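Local coordinates for protein beta-galactosidase (Trichoderma reesei, PDB 3OG2) that probably hydrolyses terminal non-reducing beta-D-galactose residues from beta-D-galactosides, as a family 35 glycoside hydrolase, at residues V387-S391 with Q392-I396. Sequence-based numbering, arbitrary orientation.
Sequences VYSDS and QNIVI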
ATOM      1  N   VAL A 387     -36.452  -2.181 -15.286  1.00 16.01           N
ATOM      2  CA  VAL A 387     -37.435  -1.735 -14.304  1.00 15.71           C
ATOM      3  C   VAL A 387     -37.391  -0.226 -14.077  1.00 15.42           C
ATOM      4  O   VAL A 387     -38.407   0.468 -14.066  1.00 18.20           O
ATOM      5  CB  VAL A 387     -37.213  -2.438 -12.943  1.00 17.24           C
ATOM      6  CG1 VAL A 387     -38.047  -1.853 -11.820  1.00 18.50           C
ATOM      7  CG2 VAL A 387     -37.523  -3.909 -13.070  1.00 18.21           C
ATOM      8  N   TYR A 388     -36.209   0.302 -13.897  1.00 13.39           N
ATOM      9  CA  TYR A 388     -35.984   1.742 -13.685  1.00 12.46           C
ATOM     10  C   TYR A 388     -35.541   2.385 -14.983  1.00 11.54           C
ATOM     11  O   TYR A 388     -35.252   3.580 -14.972  1.00 13.53           O
ATOM     12  CB  TYR A 388     -34.957   1.987 -12.566  1.00 12.60           C
ATOM     13  CG  TYR A 388     -35.482   1.541 -11.223  1.00 11.70           C
ATOM     14  CD1 TYR A 388     -36.358   2.388 -10.501  1.00 12.20           C
ATOM     15  CD2 TYR A 388     -35.192   0.299 -10.673  1.00 14.54           C
ATOM     16  CE1 TYR A 388     -36.869   1.998  -9.283  1.00 12.93           C
ATOM     17  CE2 TYR A 388     -35.685  -0.108  -9.448  1.00 14.85           C
ATOM     18  CZ  TYR A 388     -36.528   0.756  -8.771  1.00 13.92           C
ATOM     19  OH  TYR A 388     -36.998   0.342  -7.556  1.00 16.66           O
ATOM     20  N   SER A 389     -35.497   1.626 -16.063  1.00 12.51           N
ATOM     21  CA  SER A 389     -35.301   2.171 -17.409  0.50 12.91           C
ATOM     22  C   SER A 389     -35.997   1.238 -18.384  1.00 12.52           C
ATOM     23  O   SER A 389     -36.120   0.040 -18.092  1.00 16.79           O
ATOM     24  CB  SER A 389     -33.803   2.274 -17.683  0.50 11.73           C
ATOM     25  OG  SER A 389     -33.528   2.613 -19.011  0.50 15.33           O
ATOM     26  N   ASP A 390     -36.427   1.762 -19.496  1.00 13.38           N
ATOM     27  CA  ASP A 390     -37.024   0.891 -20.529  1.00 13.75           C
ATOM     28  C   ASP A 390     -35.923   0.058 -21.147  1.00 14.75           C
ATOM     29  O   ASP A 390     -36.094  -1.070 -21.600  1.00 18.51           O
ATOM     30  CB  ASP A 390     -37.720   1.789 -21.544  1.00 16.29           C
ATOM     31  CG  ASP A 390     -38.452   1.042 -22.621  1.00 15.85           C
ATOM     32  OD1 ASP A 390     -39.192   0.064 -22.332  1.00 22.45           O
ATOM     33  OD2 ASP A 390     -38.276   1.395 -23.791  1.00 14.85           O
ATOM     34  N   SER A 391     -34.712   0.617 -21.206  1.00 15.09           N
ATOM     35  CA  SER A 391     -33.510  -0.029 -21.675  0.50 15.42           C
ATOM     36  C   SER A 391     -33.183  -1.317 -20.948  1.00 15.74           C
ATOM     37  O   SER A 391     -33.098  -1.243 -19.729  1.00 19.22           O
ATOM     38  CB  SER A 391     -32.282   0.862 -21.367  0.50 22.28           C
ATOM     39  OG  SER A 391     -32.192   1.940 -22.261  0.50 31.71           O
ATOM     40  N   GLN A 392     -32.946  -2.431 -21.622  1.00 16.47           N
ATOM     41  CA  GLN A 392     -32.420  -3.653 -21.065  0.50 17.40           C
ATOM     42  C   GLN A 392     -30.898  -3.715 -21.113  1.00 18.61           C
ATOM     43  O   GLN A 392     -30.338  -4.697 -20.625  1.00 21.60           O
ATOM     44  CB  GLN A 392     -33.009  -4.810 -21.898  0.50 23.48           C
ATOM     45  CG  GLN A 392     -34.517  -4.675 -22.015  0.50 30.62           C
ATOM     46  CD  GLN A 392     -35.073  -4.299 -20.645  0.50 30.85           C
ATOM     47  OE1 GLN A 392     -35.242  -3.115 -20.348  0.50 40.35           O
ATOM     48  NE2 GLN A 392     -35.326  -5.345 -19.859  0.50 34.07           N
ATOM     49  N   ASN A 393     -30.249  -2.725 -21.712  1.00 17.89           N
ATOM     50  CA  ASN A 393     -28.795  -2.782 -21.854  1.00 18.87           C
ATOM     51  C   ASN A 393     -28.094  -2.215 -20.634  1.00 13.69           C
ATOM     52  O   ASN A 393     -26.855  -2.174 -20.594  1.00 14.52           O
ATOM     53  CB  ASN A 393     -28.403  -1.983 -23.109  1.00 28.18           C
ATOM     54  CG  ASN A 393     -29.000  -2.658 -24.343  1.00 37.57           C
ATOM     55  OD1 ASN A 393     -28.574  -3.767 -24.670  1.00 69.58           O
ATOM     56  ND2 ASN A 393     -29.965  -1.938 -24.911  1.00 58.56           N
ATOM     57  N   ILE A 394     -28.825  -1.788 -19.627  1.00 13.02           N
ATOM     58  CA  ILE A 394     -28.203  -1.308 -18.396  1.00 12.32           C
ATOM     59  C   ILE A 394     -28.911  -2.005 -17.240  1.00 11.58           C
ATOM     60  O   ILE A 394     -30.076  -2.379 -17.331  1.00 12.61           O
ATOM     61  CB  ILE A 394     -28.273   0.210 -18.263  1.00 13.89           C
ATOM     62  CG1 ILE A 394     -29.704   0.680 -18.323  1.00 16.84           C
ATOM     63  CG2 ILE A 394     -27.408   0.922 -19.319  1.00 17.41           C
ATOM     64  CD1 ILE A 394     -29.941   2.150 -18.098  1.00 17.23           C
ATOM     65  N   VAL A 395     -28.112  -2.159 -16.182  1.00 10.47           N
ATOM     66  CA  VAL A 395     -28.573  -2.704 -14.923  1.00 10.61           C
ATOM     67  C   VAL A 395     -28.645  -1.549 -13.933  1.00  9.62           C
ATOM     68  O   VAL A 395     -27.728  -0.699 -13.880  1.00 11.53           O
ATOM     69  CB  VAL A 395     -27.672  -3.851 -14.441  1.00 10.62           C
ATOM     70  CG1 VAL A 395     -27.918  -4.144 -12.959  1.00 13.48           C
ATOM     71  CG2 VAL A 395     -27.928  -5.101 -15.250  1.00 12.18           C
ATOM     72  N   ILE A 396     -29.703  -1.476 -13.149  1.00 10.33           N
ATOM     73  CA  ILE A 396     -29.849  -0.423 -12.146  1.00  9.46           C
ATOM     74  C   ILE A 396     -30.117  -1.055 -10.801  1.00  8.75           C
ATOM     75  O   ILE A 396     -31.051  -1.888 -10.673  1.00 11.10           O
ATOM     76  CB  ILE A 396     -30.983   0.562 -12.544  1.00 10.14           C
ATOM     77  CG1 ILE A 396     -30.660   1.173 -13.913  1.00 12.30           C
ATOM     78  CG2 ILE A 396     -31.199   1.586 -11.445  1.00 11.42           C
ATOM     79  CD1 ILE A 396     -31.773   2.082 -14.461  1.00 12.94           C
TER
HETATM   80  O   HOH W   1     -32.410  -1.251 -16.410  1.00 14.64           O
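The methyl ends of I394 and I396 pack against Y388 and S389, because the chain turns at 391-393 and strand 394-400 runs back along the loop that precedes it. I396 does this with CD1, which lies 3.7 Å from Y388 CB and 3.8 Å from S389 CB, bridging two successive loop residues. Its CG2 also meets Y388 CB, at 3.9 Å, and comes to the tyrosine ring obliquely. V387 CG1 lies above one face of that ring, out toward its rim, and the ring meets F408 of the neighbouring strand 406-412. I394 reaches the loop through CD1 at the end of an extended chain: with CG1 set between the backbone N and the carbonyl carbon (chi1 57°), the methyl comes 3.9 Å from S389 CB, while CG1 passes 4.0 Å from S391 CB. An alanine in place of I394 would probably open a gap beside S389 and S391 and deprive Y423 of an apolar neighbour.

In the conformer modelled here, S389 turns OG anti to its backbone N (chi1 172°), where the hydroxyl hydrogen-bonds T424 O. A water donates to I394 O at 2.8 Å and more weakly to S391 O, joining the turn to the strand where no clear direct hydrogen bond does. The loop that leads into strand 394-400 thus folds against the first residues of that strand, in the antiparallel sheet of domain 2: the contact across the turn is apolar, methyls against CB atoms, and a water provides a polar tie between its two sides, while T424 and K426 of strand 421-427 hold the loop.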